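Local coordinates for receptor-like protein kinase ANXUR1 (Arabidopsis thaliana, PDB 6FIG), which is a malectin-like receptor kinase involved in plant reproduction, its ectodomain probably serving to sense extracellular signals, at residues E157-P162 with G206-W211. Sequence-based numbering, arbitrary orientation.
Sequences EVIQMP and GLTRTW
Leu207 has the largest buried share, 83 Å², and meets the other segment through one methyl: CD2 lies 3.7 Å from Met161 CB and 4.0 Å from Ile159 CG2. The same methyl sits 3.9 Å from the carbonyl oxygen Gln160 O and is backed more loosely by Pro162 CD. It therefore rests against residues 159-162 rather than on a single side chain. The other methyl serves its own loop, since Leu207 CD1 is 3.7 Å above the centre of the Arg209 guanidinium, whose opposite face meets the edge of the Trp211 ring at CZ2.

Ile159 points toward the loop and divides its branches between two neighbours. Its chi1 of -59° sets CG1 beside the backbone N and leaves CG2 anti to it, where that methyl meets Leu207, while Ile159 CD1 lies 4.1 Å from Thr208 OG1. Both segments belong to the malectin-like domain: the packing sets strand 151-161, paired antiparallel with 73-80, against the connection between 185-192 and 212-213. The contact is van der Waals packing, mainly apolar, over 214 Å².

Polar links run through third residues. Lys20 NZ links Glu157 OE2 (salt bridge) to Thr208 OG1 (hydrogen bond), two atoms 4.2 Å apart; Arg77 ties Glu157 OE1 to Thr208 OG1 through NH1 and holds Leu207 O through NH2. Lys69 of the second subunit packs on Ile159 and Leu207 and hydrogen-bonds to Gln160 O.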
loop_
_atom_site.group_PDB
_atom_site.type_symbol
_atom_site.label_atom_id
_atom_site.label_comp_id
_atom_site.label_asym_id
_atom_site.label_seq_id
_atom_site.Cartn_x
_atom_site.Cartn_y
_atom_site.Cartn_z
ATOM N N GLU A 157 -15.115 -0.412 -1.338
ATOM C CA GLU A 157 -13.835 -0.383 -0.617
ATOM C C GLU A 157 -14.031 0.013 0.828
ATOM O O GLU A 157 -14.843 0.888 1.132
ATOM C CB GLU A 157 -12.813 0.578 -1.217
ATOM C CG GLU A 157 -12.382 0.316 -2.627
ATOM C CD GLU A 157 -11.209 1.214 -2.969
ATOM O OE1 GLU A 157 -11.451 2.315 -3.480
ATOM O OE2 GLU A 157 -10.063 0.821 -2.658
ATOM N N VAL A 158 -13.319 -0.674 1.704
ATOM C CA VAL A 158 -13.198 -0.320 3.110
ATOM C C VAL A 158 -11.733 -0.212 3.431
ATOM O O VAL A 158 -10.995 -1.165 3.255
ATOM C CB VAL A 158 -13.891 -1.350 4.007
ATOM C CG1 VAL A 158 -13.729 -0.958 5.472
ATOM C CG2 VAL A 158 -15.357 -1.442 3.639
ATOM N N ILE A 159 -11.314 0.960 3.913
ATOM C CA ILE A 159 -9.904 1.310 4.085
ATOM C C ILE A 159 -9.758 1.946 5.461
ATOM O O ILE A 159 -10.345 3.005 5.713
ATOM C CB ILE A 159 -9.471 2.330 3.018
ATOM C CG1 ILE A 159 -9.682 1.780 1.590
ATOM C CG2 ILE A 159 -8.023 2.752 3.215
ATOM C CD1 ILE A 159 -9.837 2.852 0.542
ATOM N N GLN A 160 -8.979 1.332 6.330
ATOM C CA GLN A 160 -8.649 1.942 7.619
ATOM C C GLN A 160 -7.882 3.248 7.391
ATOM O O GLN A 160 -6.981 3.297 6.554
ATOM C CB GLN A 160 -7.800 1.001 8.466
ATOM C CG GLN A 160 -7.696 1.445 9.905
ATOM C CD GLN A 160 -6.877 0.507 10.737
ATOM O OE1 GLN A 160 -7.252 -0.660 10.920
ATOM N NE2 GLN A 160 -5.766 1.006 11.262
ATOM N N MET A 161 -8.238 4.316 8.113
ATOM C CA MET A 161 -7.585 5.615 7.922
ATOM C C MET A 161 -7.292 6.254 9.258
ATOM O O MET A 161 -7.935 5.959 10.237
ATOM C CB MET A 161 -8.403 6.550 7.042
ATOM C CG MET A 161 -9.701 7.004 7.676
ATOM S SD MET A 161 -10.584 8.178 6.688
ATOM C CE MET A 161 -9.594 9.642 6.905
ATOM N N PRO A 162 -6.283 7.124 9.308
ATOM C CA PRO A 162 -6.049 7.872 10.535
ATOM C C PRO A 162 -7.168 8.889 10.843
ATOM O O PRO A 162 -8.028 9.199 10.005
ATOM C CB PRO A 162 -4.726 8.637 10.246
ATOM C CG PRO A 162 -4.152 7.993 9.029
ATOM C CD PRO A 162 -5.316 7.471 8.249
ATOM N N GLY A 206 -1.308 5.781 1.947
ATOM C CA GLY A 206 -1.945 4.673 1.200
ATOM C C GLY A 206 -3.464 4.726 1.064
ATOM O O GLY A 206 -4.105 3.683 0.946
ATOM N N LEU A 207 -4.057 5.931 1.046
ATOM C CA LEU A 207 -5.502 6.064 1.123
ATOM C C LEU A 207 -6.197 6.059 -0.246
ATOM O O LEU A 207 -7.406 6.081 -0.321
ATOM C CB LEU A 207 -5.887 7.328 1.908
ATOM C CG LEU A 207 -5.468 7.354 3.376
ATOM C CD1 LEU A 207 -5.828 8.704 3.995
ATOM C CD2 LEU A 207 -6.127 6.206 4.134
ATOM N N THR A 208 -5.402 6.044 -1.319
ATOM C CA THR A 208 -5.897 6.026 -2.695
ATOM C C THR A 208 -7.020 6.991 -3.050
ATOM O O THR A 208 -7.866 6.700 -3.896
ATOM C CB THR A 208 -6.192 4.585 -3.217
ATOM O OG1 THR A 208 -7.265 3.972 -2.479
ATOM C CG2 THR A 208 -4.958 3.734 -3.164
ATOM N N ARG A 209 -6.988 8.172 -2.426
ATOM C CA ARG A 209 -7.866 9.275 -2.787
ATOM C C ARG A 209 -7.415 9.895 -4.108
ATOM O O ARG A 209 -6.223 10.058 -4.355
ATOM C CB ARG A 209 -7.831 10.381 -1.737
ATOM C CG ARG A 209 -8.314 9.962 -0.362
ATOM C CD ARG A 209 -7.874 10.944 0.721
ATOM N NE ARG A 209 -6.429 10.985 0.820
ATOM C CZ ARG A 209 -5.729 11.661 1.735
ATOM N NH1 ARG A 209 -6.323 12.391 2.670
ATOM N NH2 ARG A 209 -4.407 11.630 1.674
ATOM N N THR A 210 -8.379 10.234 -4.948
ATOM C CA THR A 210 -8.101 10.952 -6.173
ATOM C C THR A 210 -8.260 12.446 -5.896
ATOM O O THR A 210 -9.243 12.857 -5.307
ATOM C CB THR A 210 -9.055 10.513 -7.286
ATOM O OG1 THR A 210 -8.901 9.104 -7.467
ATOM C CG2 THR A 210 -8.722 11.198 -8.587
ATOM N N TRP A 211 -7.290 13.244 -6.329
ATOM C CA TRP A 211 -7.363 14.713 -6.183
ATOM C C TRP A 211 -7.547 15.303 -7.585
ATOM O O TRP A 211 -6.694 15.135 -8.447
ATOM C CB TRP A 211 -6.119 15.260 -5.508
ATOM C CG TRP A 211 -5.807 14.672 -4.172
ATOM C CD1 TRP A 211 -5.314 13.404 -3.913
ATOM C CD2 TRP A 211 -6.004 15.292 -2.893
ATOM N NE1 TRP A 211 -5.167 13.235 -2.555
ATOM C CE2 TRP A 211 -5.587 14.372 -1.909
ATOM C CE3 TRP A 211 -6.459 16.563 -2.486
ATOM C CZ2 TRP A 211 -5.642 14.661 -0.559
ATOM C CZ3 TRP A 211 -6.491 16.846 -1.151
ATOM C CH2 TRP A 211 -6.089 15.909 -0.200
#